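PDB 3NA6: succinylglutamate desuccinylase/aspartoacylase from Ruegeria sp. TM1040, which probably hydrolyses the amide bond of an N-acylated amino acid, as a member of the metal-dependent succinylglutamate desuccinylase/aspartoacylase family. Local coordinates for residues Ala177-Tyr182 / Met243-Ser248; Val154-Ala159 / Thr208-Gly213; His20-Leu25 / Ser36-Ile41. All coordinates share one frame; numbering follows the deposited sequence.

In the fold
From the N terminus, contact 3 comes first: it closes the hairpin of strands 17-26 and 36-46, next to one edge of the large mixed sheet, and is complete before the other two begin. Contact 2 opens at 154-159 and contact 1 at 177-182; contact 2 then closes at 208-213 and contact 1 at 243-248, so the two loops cross instead of nesting. They also touch, because Tyr182 pairs through its backbone with Pro155 and Ala157. Contact 2 lies inside the same sheet as contact 3, about 27 Å away between centres, while contact 1 ties the end of helix 165-178 to the chain leading into edge strand 249-250.

Contact 1 of 3, residues Ala177-Tyr182 / Met243-Ser248; sequences AFNAPY and MQIDPS
The side-chain amide of Asn179 meets the backbone of Asp246 and holds it with two hydrogen bonds, one through each of its polar atoms. Asn179 is the first residue beyond helix 165-178, and its positive phi, in left-handed helical territory, turns the chain toward strand 182-186. With CG trans to the backbone N (chi1 -175°), the carboxamide projects from this turn toward 243-248, the extended chain that follows helix 219-235. Asp246 N donates to Asn179 OD1 over 2.7 Å in a nearly straight bond (173°), and Asn179 ND2 donates to Asp246 O over 2.9 Å. The second acceptor lies almost in the plane of the amide, only 4° out of it, so the pair of bonds fixes the rotation of the flat group and gives the oxygen and nitrogen distinct partners. Lys227 reinforces the grip from helix 219-235, its NZ bonding to Asn179 OD1 and forming a salt bridge with Asp246 OD2; the carboxylate itself thus turns to the lysine and not to the amide.

On the helix side of this centre the contact is thinner. Ala177 CB rests against the SE atom of the selenomethionine Met243 at 4.0 Å, where the bend at chi3 folds the end of that chain. A water nearby donates both to Ala177 O, at 2.9 Å, and to Gln244 O, at 3.0 Å, linking the last helical turn to the loop.

Beyond Asn179 the two chains approach the pairing of strands 182-186 and 249-250, where Pro181 bonds through its backbone to Val249. Ser248 CA approaches Pro181 O at 3.4 Å in a CA-H...O contact, and the serine hydroxyl, which is also bonded to Ser183 OG, donates from Ser248 OG to Ala180 O over 2.6 Å.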
ATOM      1  N   ALA A 177      13.385  24.467 -37.519  1.00 24.67           N
ATOM      2  CA  ALA A 177      14.020  25.520 -36.720  1.00 26.09           C
ATOM      3  C   ALA A 177      14.508  24.961 -35.378  1.00 24.98           C
ATOM      4  O   ALA A 177      15.562  25.357 -34.905  1.00 23.67           O
ATOM      5  CB  ALA A 177      13.067  26.686 -36.458  1.00 24.76           C
ATOM      6  N   PHE A 178      13.711  24.086 -34.757  1.00 23.79           N
ATOM      7  CA  PHE A 178      14.090  23.472 -33.462  1.00 24.96           C
ATOM      8  C   PHE A 178      15.470  22.850 -33.581  1.00 23.49           C
ATOM      9  O   PHE A 178      16.314  23.011 -32.698  1.00 24.44           O
ATOM     10  CB  PHE A 178      13.072  22.400 -33.029  1.00 23.00           C
ATOM     11  CG  PHE A 178      13.212  21.963 -31.578  1.00 21.20           C
ATOM     12  CD1 PHE A 178      14.135  20.997 -31.217  1.00 26.47           C
ATOM     13  CD2 PHE A 178      12.392  22.502 -30.585  1.00 22.86           C
ATOM     14  CE1 PHE A 178      14.256  20.582 -29.880  1.00 18.26           C
ATOM     15  CE2 PHE A 178      12.501  22.110 -29.264  1.00 23.68           C
ATOM     16  CZ  PHE A 178      13.440  21.131 -28.903  1.00 24.37           C
ATOM     17  N   ASN A 179      15.690  22.163 -34.701  1.00 24.37           N
ATOM     18  CA  ASN A 179      17.008  21.675 -35.100  1.00 23.99           C
ATOM     19  C   ASN A 179      17.618  20.694 -34.090  1.00 23.99           C
ATOM     20  O   ASN A 179      18.790  20.812 -33.662  1.00 20.98           O
ATOM     21  CB  ASN A 179      17.930  22.859 -35.402  1.00 24.31           C
ATOM     22  CG  ASN A 179      19.298  22.441 -35.949  1.00 26.34           C
ATOM     23  OD1 ASN A 179      20.319  22.808 -35.375  1.00 29.13           O
ATOM     24  ND2 ASN A 179      19.315  21.673 -37.041  1.00 26.82           N
ATOM     25  N   ALA A 180      16.814  19.707 -33.715  1.00 24.67           N
ATOM     26  CA  ALA A 180      17.291  18.639 -32.828  1.00 24.72           C
ATOM     27  C   ALA A 180      18.258  17.783 -33.640  1.00 24.19           C
ATOM     28  O   ALA A 180      18.335  17.912 -34.876  1.00 24.18           O
ATOM     29  CB  ALA A 180      16.120  17.800 -32.278  1.00 25.13           C
ATOM     30  N   PRO A 181      19.030  16.935 -32.970  1.00 24.59           N
ATOM     31  CA  PRO A 181      19.984  16.130 -33.746  1.00 25.26           C
ATOM     32  C   PRO A 181      19.288  15.159 -34.695  1.00 26.61           C
ATOM     33  O   PRO A 181      19.891  14.735 -35.669  1.00 27.78           O
ATOM     34  CB  PRO A 181      20.777  15.375 -32.662  1.00 26.07           C
ATOM     35  CG  PRO A 181      20.674  16.261 -31.457  1.00 24.95           C
ATOM     36  CD  PRO A 181      19.270  16.829 -31.523  1.00 23.33           C
ATOM     37  N   TYR A 182      18.036  14.806 -34.414  1.00 25.78           N
ATOM     38  CA  TYR A 182      17.214  14.058 -35.371  1.00 24.02           C
ATOM     39  C   TYR A 182      15.924  14.833 -35.651  1.00 26.32           C
ATOM     40  O   TYR A 182      15.432  15.573 -34.800  1.00 24.11           O
ATOM     41  CB  TYR A 182      16.869  12.639 -34.889  1.00 23.68           C
ATOM     42  CG  TYR A 182      18.039  11.716 -34.801  1.00 25.29           C
ATOM     43  CD1 TYR A 182      18.906  11.787 -33.724  1.00 25.91           C
ATOM     44  CD2 TYR A 182      18.283  10.771 -35.789  1.00 31.81           C
ATOM     45  CE1 TYR A 182      19.975  10.954 -33.620  1.00 25.08           C
ATOM     46  CE2 TYR A 182      19.356   9.923 -35.690  1.00 30.19           C
ATOM     47  CZ  TYR A 182      20.205  10.030 -34.607  1.00 31.65           C
ATOM     48  OH  TYR A 182      21.281   9.194 -34.487  1.00 29.91           O
HETATM   49  N   MSE A 243      19.598  32.050 -34.702  1.00 33.29           N
HETATM   50  CA  MSE A 243      19.331  30.681 -34.354  1.00 35.64           C
HETATM   51  C   MSE A 243      20.612  29.878 -34.395  1.00 34.16           C
HETATM   52  O   MSE A 243      21.530  30.237 -35.101  1.00 34.54           O
HETATM   53  CB  MSE A 243      18.334  30.128 -35.339  1.00 35.81           C
HETATM   54  CG  MSE A 243      16.978  30.858 -35.274  1.00 43.48           C
HETATM   55 SE   MSE A 243      15.650  29.741 -36.091  0.75 47.45          SE
HETATM   56  CE  MSE A 243      16.460  29.746 -37.918  1.00 45.21           C
ATOM     57  N   GLN A 244      20.681  28.807 -33.617  1.00 33.16           N
ATOM     58  CA  GLN A 244      21.810  27.895 -33.683  1.00 33.56           C
ATOM     59  C   GLN A 244      21.376  26.819 -34.637  1.00 31.86           C
ATOM     60  O   GLN A 244      20.301  26.224 -34.459  1.00 33.89           O
ATOM     61  CB  GLN A 244      22.112  27.261 -32.321  1.00 35.34           C
ATOM     62  CG  GLN A 244      22.373  28.230 -31.163  1.00 43.02           C
ATOM     63  CD  GLN A 244      22.328  27.526 -29.784  1.00 46.81           C
ATOM     64  OE1 GLN A 244      21.433  27.795 -28.957  1.00 42.61           O
ATOM     65  NE2 GLN A 244      23.264  26.588 -29.559  1.00 48.37           N
ATOM     66  N   ILE A 245      22.199  26.571 -35.650  1.00 30.95           N
ATOM     67  CA  ILE A 245      21.942  25.557 -36.661  1.00 32.75           C
ATOM     68  C   ILE A 245      23.093  24.574 -36.720  1.00 33.87           C
ATOM     69  O   ILE A 245      24.215  24.934 -37.034  1.00 32.73           O
ATOM     70  CB  ILE A 245      21.774  26.149 -38.045  1.00 34.58           C
ATOM     71  CG1 ILE A 245      20.608  27.157 -38.066  1.00 38.90           C
ATOM     72  CG2 ILE A 245      21.536  25.025 -39.075  1.00 36.52           C
ATOM     73  CD1 ILE A 245      20.640  28.137 -39.274  1.00 40.84           C
ATOM     74  N   ASP A 246      22.797  23.320 -36.417  1.00 32.89           N
ATOM     75  CA  ASP A 246      23.754  22.240 -36.519  1.00 33.52           C
ATOM     76  C   ASP A 246      23.195  21.188 -37.479  1.00 34.76           C
ATOM     77  O   ASP A 246      22.036  21.258 -37.887  1.00 33.95           O
ATOM     78  CB  ASP A 246      23.958  21.622 -35.133  1.00 32.91           C
ATOM     79  CG  ASP A 246      24.496  22.617 -34.127  1.00 34.27           C
ATOM     80  OD1 ASP A 246      25.645  23.033 -34.295  1.00 42.89           O
ATOM     81  OD2 ASP A 246      23.781  22.994 -33.174  1.00 32.97           O
ATOM     82  N   PRO A 247      24.015  20.205 -37.853  1.00 36.31           N
ATOM     83  CA  PRO A 247      23.475  19.094 -38.641  1.00 35.97           C
ATOM     84  C   PRO A 247      22.306  18.395 -37.938  1.00 33.38           C
ATOM     85  O   PRO A 247      22.283  18.336 -36.709  1.00 33.14           O
ATOM     86  CB  PRO A 247      24.664  18.130 -38.744  1.00 35.28           C
ATOM     87  CG  PRO A 247      25.862  19.010 -38.623  1.00 40.50           C
ATOM     88  CD  PRO A 247      25.479  20.118 -37.693  1.00 37.31           C
ATOM     89  N   SER A 248      21.339  17.905 -38.712  1.00 32.04           N
ATOM     90  CA  SER A 248      20.267  17.059 -38.190  1.00 31.20           C
ATOM     91  C   SER A 248      20.070  15.862 -39.121  1.00 31.56           C
ATOM     92  O   SER A 248      20.160  15.980 -40.344  1.00 31.55           O
ATOM     93  CB  SER A 248      18.963  17.846 -38.030  1.00 31.64           C
ATOM     94  OG  SER A 248      17.973  17.109 -37.308  1.00 26.77           O
TER
HETATM   95  O   HOH W   1      17.887  26.514 -36.279  1.00 37.11           O
HETATM   96  O   HOH W   2      21.244  19.644 -34.389  1.00 29.25           O

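Contact 2 of 3, residues Val154-Ala159 / Thr208-Gly213; sequences VPFAAA and TTELGG
Phe156 and Glu210 face each other as a hydrogen-bonded pair of two antiparallel strands, 156-160 and 205-210, inside the mixed sheet of the catalytic domain. The backbone bonds come first: Phe156 N donates to Glu210 O and Glu210 N to Phe156 O, each over 2.9 Å, and Ala158 N gives Thr208 O a third bond of 2.9 Å. At the far end a water joins in: Thr208 N donates to it over 3.0 Å, and it lies 2.9 Å from Ala158 O, bridging these two atoms on the side of the pair away from its direct bond.

CA-H...O contacts accompany these bonds; at the Pro155 end, Pro155 CA comes within 3.3 Å of Glu210 O, the same carbonyl that takes Phe156 N.

Side-chain packing sorts by face. Ala157 and Thr209 turn to the face covered by Phe178 of helix 165-178, and Thr209 OG1 bonds to His145 O. On the other face, Phe156 places its CG between its own N and carbonyl carbon (chi1 65°), which lays the ring alongside the Glu210 chain. Glu210 CB sits over one ring face in a CH-pi contact, 3.8 Å from the Phe156 centroid and 24° off the normal, while Glu210 CG comes to 3.4 Å from Phe156 CZ. Replacing Phe156 by a serine would probably uncover the CB and CG of Glu210 and free its chain to swing.

The ring thus grips only the hydrocarbon part of Glu210. The carboxylate lies beyond the ring, its plane turned 63° from it, and the Glu210 side chain also touches His145, part of a possible vacant metal site; this is consistent with a place near the active site of the metal-dependent family.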
ATOM      1  N   VAL A 154      16.354   8.326 -29.508  1.00 24.79           N
ATOM      2  CA  VAL A 154      17.270   9.310 -30.063  1.00 23.60           C
ATOM      3  C   VAL A 154      16.560  10.667 -29.966  1.00 24.33           C
ATOM      4  O   VAL A 154      15.333  10.719 -30.071  1.00 22.52           O
ATOM      5  CB  VAL A 154      17.690   9.007 -31.529  1.00 24.47           C
ATOM      6  CG1 VAL A 154      18.531   7.730 -31.575  1.00 23.90           C
ATOM      7  CG2 VAL A 154      16.487   8.900 -32.450  1.00 23.71           C
ATOM      8  N   PRO A 155      17.320  11.774 -29.766  1.00 22.17           N
ATOM      9  CA  PRO A 155      16.625  13.043 -29.508  1.00 21.33           C
ATOM     10  C   PRO A 155      16.096  13.683 -30.767  1.00 21.78           C
ATOM     11  O   PRO A 155      16.893  14.157 -31.582  1.00 23.29           O
ATOM     12  CB  PRO A 155      17.684  13.895 -28.839  1.00 21.10           C
ATOM     13  CG  PRO A 155      19.033  13.337 -29.397  1.00 24.36           C
ATOM     14  CD  PRO A 155      18.780  11.868 -29.565  1.00 24.31           C
ATOM     15  N   PHE A 156      14.767  13.651 -30.958  1.00 22.95           N
ATOM     16  CA  PHE A 156      14.166  14.263 -32.160  1.00 25.58           C
ATOM     17  C   PHE A 156      13.131  15.354 -31.885  1.00 24.74           C
ATOM     18  O   PHE A 156      12.492  15.401 -30.828  1.00 23.03           O
ATOM     19  CB  PHE A 156      13.640  13.213 -33.173  1.00 26.96           C
ATOM     20  CG  PHE A 156      12.501  12.388 -32.684  1.00 24.88           C
ATOM     21  CD1 PHE A 156      11.204  12.865 -32.740  1.00 30.57           C
ATOM     22  CD2 PHE A 156      12.710  11.116 -32.187  1.00 32.74           C
ATOM     23  CE1 PHE A 156      10.131  12.069 -32.298  1.00 31.44           C
ATOM     24  CE2 PHE A 156      11.648  10.336 -31.750  1.00 30.14           C
ATOM     25  CZ  PHE A 156      10.364  10.819 -31.806  1.00 28.30           C
ATOM     26  N   ALA A 157      12.999  16.257 -32.844  1.00 26.19           N
ATOM     27  CA  ALA A 157      11.813  17.124 -32.932  1.00 25.71           C
ATOM     28  C   ALA A 157      10.909  16.511 -34.007  1.00 27.18           C
ATOM     29  O   ALA A 157      11.421  15.991 -35.025  1.00 27.38           O
ATOM     30  CB  ALA A 157      12.226  18.517 -33.314  1.00 25.92           C
ATOM     31  N   ALA A 158       9.590  16.584 -33.795  1.00 25.12           N
ATOM     32  CA  ALA A 158       8.609  15.965 -34.680  1.00 25.43           C
ATOM     33  C   ALA A 158       7.558  16.963 -35.153  1.00 26.73           C
ATOM     34  O   ALA A 158       7.114  17.812 -34.383  1.00 28.55           O
ATOM     35  CB  ALA A 158       7.926  14.791 -34.006  1.00 23.97           C
ATOM     36  N   ALA A 159       7.194  16.830 -36.426  1.00 27.85           N
ATOM     37  CA  ALA A 159       6.093  17.556 -37.075  1.00 28.95           C
ATOM     38  C   ALA A 159       5.127  16.518 -37.662  1.00 32.02           C
ATOM     39  O   ALA A 159       5.569  15.430 -38.117  1.00 30.40           O
ATOM     40  CB  ALA A 159       6.658  18.419 -38.238  1.00 28.81           C
ATOM     41  N   THR A 208       6.712  19.554 -31.196  1.00 24.76           N
ATOM     42  CA  THR A 208       6.796  18.494 -30.212  1.00 25.08           C
ATOM     43  C   THR A 208       8.123  17.762 -30.346  1.00 25.12           C
ATOM     44  O   THR A 208       8.817  17.873 -31.362  1.00 25.65           O
ATOM     45  CB  THR A 208       5.569  17.540 -30.230  1.00 29.13           C
ATOM     46  OG1 THR A 208       5.601  16.682 -29.076  1.00 25.45           O
ATOM     47  CG2 THR A 208       5.497  16.698 -31.507  1.00 25.17           C
ATOM     48  N   THR A 209       8.492  17.052 -29.289  1.00 26.34           N
ATOM     49  CA  THR A 209       9.765  16.352 -29.231  1.00 26.02           C
ATOM     50  C   THR A 209       9.702  14.946 -28.603  1.00 27.39           C
ATOM     51  O   THR A 209       8.706  14.542 -27.950  1.00 29.42           O
ATOM     52  CB  THR A 209      10.706  17.120 -28.326  1.00 27.84           C
ATOM     53  OG1 THR A 209      10.240  16.996 -26.981  1.00 27.29           O
ATOM     54  CG2 THR A 209      10.785  18.586 -28.666  1.00 22.31           C
ATOM     55  N   GLU A 210      10.804  14.227 -28.764  1.00 26.37           N
ATOM     56  CA  GLU A 210      11.186  13.128 -27.853  1.00 26.62           C
ATOM     57  C   GLU A 210      12.676  13.298 -27.615  1.00 25.33           C
ATOM     58  O   GLU A 210      13.446  13.014 -28.512  1.00 22.84           O
ATOM     59  CB  GLU A 210      10.926  11.752 -28.481  1.00 28.68           C
ATOM     60  CG  GLU A 210       9.446  11.374 -28.630  1.00 40.02           C
ATOM     61  CD  GLU A 210       8.778  11.001 -27.315  1.00 43.43           C
ATOM     62  OE1 GLU A 210       9.441  11.050 -26.266  1.00 44.22           O
ATOM     63  OE2 GLU A 210       7.590  10.640 -27.334  1.00 45.49           O
ATOM     64  N   LEU A 211      13.093  13.795 -26.449  1.00 24.24           N
ATOM     65  CA  LEU A 211      14.490  14.225 -26.279  1.00 22.88           C
ATOM     66  C   LEU A 211      15.384  13.301 -25.461  1.00 27.27           C
ATOM     67  O   LEU A 211      16.514  13.664 -25.148  1.00 32.28           O
ATOM     68  CB  LEU A 211      14.561  15.629 -25.688  1.00 25.14           C
ATOM     69  CG  LEU A 211      13.937  16.735 -26.538  1.00 21.09           C
ATOM     70  CD1 LEU A 211      14.051  18.053 -25.768  1.00 20.34           C
ATOM     71  CD2 LEU A 211      14.560  16.788 -27.919  1.00 26.15           C
ATOM     72  N   GLY A 212      14.932  12.094 -25.183  1.00 23.27           N
ATOM     73  CA  GLY A 212      15.764  11.102 -24.512  1.00 23.86           C
ATOM     74  C   GLY A 212      14.823  10.220 -23.735  1.00 22.98           C
ATOM     75  O   GLY A 212      13.838   9.706 -24.289  1.00 20.09           O
ATOM     76  N   GLY A 213      15.076  10.072 -22.451  1.00 19.78           N
ATOM     77  CA  GLY A 213      14.228   9.198 -21.645  1.00 19.71           C
ATOM     78  C   GLY A 213      14.956   8.601 -20.457  1.00 20.88           C
ATOM     79  O   GLY A 213      15.989   9.109 -20.039  1.00 20.56           O
TER
HETATM   80  O   HOH W   3       8.354  20.291 -33.585  1.00 40.93           O

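Contact 3 of 3, residues His20-Leu25 / Ser36-Ile41; sequences HGFLKL and SVMIPI
Ile39 O receives two groups of the opposite strand: Leu23 N donates to it over 2.8 Å, in the carbonyl plane and on a lone pair, and Phe22 CA closes to 3.1 Å in a CA-H...O contact. The setting is a beta hairpin, strands 17-26 and 36-46 running antiparallel, in the part of the large mixed sheet built from the N-terminal chain. Pairs of reciprocal N-H...O bonds join Gly21 with Ile41, Leu23 with Ile39 and Leu25 with Val37.

On the face of Leu23, Leu25, Val37, Ile39 and Ile41, the bonded pairs also pack through their side chains, Leu23 CB lying against Ile39 CB and Leu25 CB near Val37 CB. The Leu23 and Ile41 chains meet at about a right angle, with Leu23 CD2 at 3.8 Å from Ile41 CD1. Helix 122-134 packs on both leucines, and Tyr93 and Val88 meet Ile39.

The other face carries Phe22, Lys24, Met38 and Pro40. The selenomethionine Met38 bends at chi2 (-73°) and again at chi3, folding between its two neighbours: its CB lies 4.0 Å from Phe22 CD1 and its CE 4.0 Å from Phe22 CD2, the two chains crossing obliquely, while SE rests 3.6 Å from Lys24 CG, alongside the lysine. Other subunits cover this face: Phe22 and Pro40 pack on Asp291 of the second subunit, and Lys24 makes a cation-pi contact with Phe261 of the third.

Ser36 OG, hydrogen-bonded to Gly320 O of the third subunit, also accepts a 2.6 Å bond from a water, which in turn accepts one of 3.0 Å from Lys24 NZ.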
ATOM      1  N   HIS A  20       4.873  35.548 -12.055  1.00 21.88           N
ATOM      2  CA  HIS A  20       5.059  34.170 -11.620  1.00 24.38           C
ATOM      3  C   HIS A  20       3.977  33.842 -10.604  1.00 23.43           C
ATOM      4  O   HIS A  20       3.799  34.553  -9.608  1.00 23.50           O
ATOM      5  CB  HIS A  20       6.416  33.978 -10.931  1.00 23.96           C
ATOM      6  CG  HIS A  20       7.598  34.465 -11.723  1.00 24.64           C
ATOM      7  ND1 HIS A  20       7.996  33.887 -12.914  1.00 19.93           N
ATOM      8  CD2 HIS A  20       8.517  35.426 -11.446  1.00 25.59           C
ATOM      9  CE1 HIS A  20       9.086  34.495 -13.348  1.00 27.72           C
ATOM     10  NE2 HIS A  20       9.430  35.428 -12.474  1.00 26.71           N
ATOM     11  N   GLY A  21       3.261  32.758 -10.844  1.00 23.76           N
ATOM     12  CA  GLY A  21       2.213  32.349  -9.940  1.00 22.41           C
ATOM     13  C   GLY A  21       1.747  30.947 -10.205  1.00 23.31           C
ATOM     14  O   GLY A  21       2.563  30.078 -10.518  1.00 23.94           O
ATOM     15  N   PHE A  22       0.434  30.733 -10.047  1.00 19.96           N
ATOM     16  CA  PHE A  22      -0.158  29.405 -10.092  1.00 20.85           C
ATOM     17  C   PHE A  22      -1.511  29.393 -10.760  1.00 21.96           C
ATOM     18  O   PHE A  22      -2.229  30.364 -10.716  1.00 21.57           O
ATOM     19  CB  PHE A  22      -0.314  28.823  -8.681  1.00 19.06           C
ATOM     20  CG  PHE A  22       0.939  28.934  -7.857  1.00 21.52           C
ATOM     21  CD1 PHE A  22       1.947  27.980  -7.967  1.00 26.10           C
ATOM     22  CD2 PHE A  22       1.151  30.038  -7.047  1.00 27.28           C
ATOM     23  CE1 PHE A  22       3.129  28.119  -7.265  1.00 23.15           C
ATOM     24  CE2 PHE A  22       2.341  30.175  -6.351  1.00 26.66           C
ATOM     25  CZ  PHE A  22       3.315  29.203  -6.463  1.00 22.59           C
ATOM     26  N   LEU A  23      -1.831  28.271 -11.398  1.00 22.05           N
ATOM     27  CA  LEU A  23      -3.197  27.940 -11.717  1.00 20.90           C
ATOM     28  C   LEU A  23      -3.761  27.156 -10.518  1.00 22.55           C
ATOM     29  O   LEU A  23      -3.340  26.026 -10.227  1.00 21.65           O
ATOM     30  CB  LEU A  23      -3.233  27.076 -12.984  1.00 22.50           C
ATOM     31  CG  LEU A  23      -2.575  27.710 -14.222  1.00 21.85           C
ATOM     32  CD1 LEU A  23      -2.708  26.801 -15.421  1.00 18.79           C
ATOM     33  CD2 LEU A  23      -3.155  29.068 -14.525  1.00 20.55           C
ATOM     34  N   LYS A  24      -4.669  27.773  -9.795  1.00 19.59           N
ATOM     35  CA  LYS A  24      -5.308  27.131  -8.659  1.00 22.01           C
ATOM     36  C   LYS A  24      -6.492  26.282  -9.090  1.00 22.75           C
ATOM     37  O   LYS A  24      -7.526  26.786  -9.555  1.00 24.56           O
ATOM     38  CB  LYS A  24      -5.752  28.190  -7.660  1.00 24.48           C
ATOM     39  CG  LYS A  24      -6.233  27.676  -6.300  1.00 27.56           C
ATOM     40  CD  LYS A  24      -6.340  28.886  -5.300  1.00 31.74           C
ATOM     41  CE  LYS A  24      -7.707  29.011  -4.646  1.00 40.29           C
ATOM     42  NZ  LYS A  24      -8.949  28.872  -5.486  1.00 36.62           N
ATOM     43  N   LEU A  25      -6.324  24.979  -8.955  1.00 21.00           N
ATOM     44  CA  LEU A  25      -7.378  24.028  -9.294  1.00 22.80           C
ATOM     45  C   LEU A  25      -7.901  23.490  -7.984  1.00 24.02           C
ATOM     46  O   LEU A  25      -7.186  22.763  -7.297  1.00 22.43           O
ATOM     47  CB  LEU A  25      -6.768  22.922 -10.153  1.00 23.72           C
ATOM     48  CG  LEU A  25      -7.522  21.645 -10.472  1.00 22.93           C
ATOM     49  CD1 LEU A  25      -8.883  21.998 -10.974  1.00 35.51           C
ATOM     50  CD2 LEU A  25      -6.665  20.891 -11.500  1.00 22.08           C
ATOM     51  N   SER A  36      -6.233  22.492  -2.956  1.00 22.09           N
ATOM     52  CA  SER A  36      -6.008  22.849  -4.353  1.00 22.75           C
ATOM     53  C   SER A  36      -4.758  22.166  -4.914  1.00 24.52           C
ATOM     54  O   SER A  36      -3.843  21.773  -4.181  1.00 29.81           O
ATOM     55  CB  SER A  36      -5.809  24.375  -4.517  1.00 23.08           C
ATOM     56  OG  SER A  36      -6.629  25.112  -3.629  1.00 28.20           O
ATOM     57  N   VAL A  37      -4.728  22.030  -6.226  1.00 21.47           N
ATOM     58  CA  VAL A  37      -3.492  21.753  -6.943  1.00 21.37           C
ATOM     59  C   VAL A  37      -3.033  23.108  -7.449  1.00 21.67           C
ATOM     60  O   VAL A  37      -3.768  23.757  -8.145  1.00 24.12           O
ATOM     61  CB  VAL A  37      -3.718  20.805  -8.098  1.00 20.67           C
ATOM     62  CG1 VAL A  37      -2.393  20.577  -8.874  1.00 24.06           C
ATOM     63  CG2 VAL A  37      -4.253  19.479  -7.583  1.00 24.78           C
HETATM   64  N   MSE A  38      -1.840  23.526  -7.055  1.00 22.87           N
HETATM   65  CA  MSE A  38      -1.277  24.814  -7.419  1.00 22.85           C
HETATM   66  C   MSE A  38      -0.273  24.644  -8.573  1.00 21.21           C
HETATM   67  O   MSE A  38       0.905  24.409  -8.351  1.00 19.84           O
HETATM   68  CB  MSE A  38      -0.598  25.440  -6.186  1.00 21.91           C
HETATM   69  CG  MSE A  38      -1.542  25.614  -5.009  1.00 22.95           C
HETATM   70 SE   MSE A  38      -2.807  27.086  -5.311  0.75 27.01          SE
HETATM   71  CE  MSE A  38      -1.671  28.518  -4.613  1.00 27.75           C
ATOM     72  N   ILE A  39      -0.744  24.768  -9.813  1.00 19.64           N
ATOM     73  CA  ILE A  39       0.119  24.475 -10.972  1.00 21.99           C
ATOM     74  C   ILE A  39       1.024  25.687 -11.295  1.00 19.63           C
ATOM     75  O   ILE A  39       0.508  26.733 -11.615  1.00 22.61           O
ATOM     76  CB  ILE A  39      -0.723  24.151 -12.214  1.00 21.02           C
ATOM     77  CG1 ILE A  39      -1.675  23.004 -11.918  1.00 26.22           C
ATOM     78  CG2 ILE A  39       0.184  23.795 -13.408  1.00 13.07           C
ATOM     79  CD1 ILE A  39      -2.535  22.620 -13.114  1.00 24.37           C
ATOM     80  N   PRO A  40       2.369  25.545 -11.252  1.00 20.87           N
ATOM     81  CA  PRO A  40       3.188  26.742 -11.489  1.00 19.44           C
ATOM     82  C   PRO A  40       3.027  27.260 -12.892  1.00 20.51           C
ATOM     83  O   PRO A  40       2.893  26.480 -13.830  1.00 19.33           O
ATOM     84  CB  PRO A  40       4.610  26.243 -11.261  1.00 20.13           C
ATOM     85  CG  PRO A  40       4.413  25.165 -10.237  1.00 19.52           C
ATOM     86  CD  PRO A  40       3.214  24.437 -10.798  1.00 20.45           C
ATOM     87  N   ILE A  41       3.029  28.582 -13.018  1.00 21.43           N
ATOM     88  CA  ILE A  41       2.906  29.228 -14.305  1.00 22.22           C
ATOM     89  C   ILE A  41       3.660  30.551 -14.271  1.00 23.47           C
ATOM     90  O   ILE A  41       3.676  31.234 -13.254  1.00 22.42           O
ATOM     91  CB  ILE A  41       1.412  29.425 -14.701  1.00 22.46           C
ATOM     92  CG1 ILE A  41       1.280  30.004 -16.132  1.00 25.21           C
ATOM     93  CG2 ILE A  41       0.659  30.268 -13.661  1.00 21.61           C
ATOM     94  CD1 ILE A  41      -0.137  29.849 -16.687  1.00 19.14           C
TER
HETATM   95  O   HOH W   4      -8.910  26.027  -4.552  1.00 37.60           O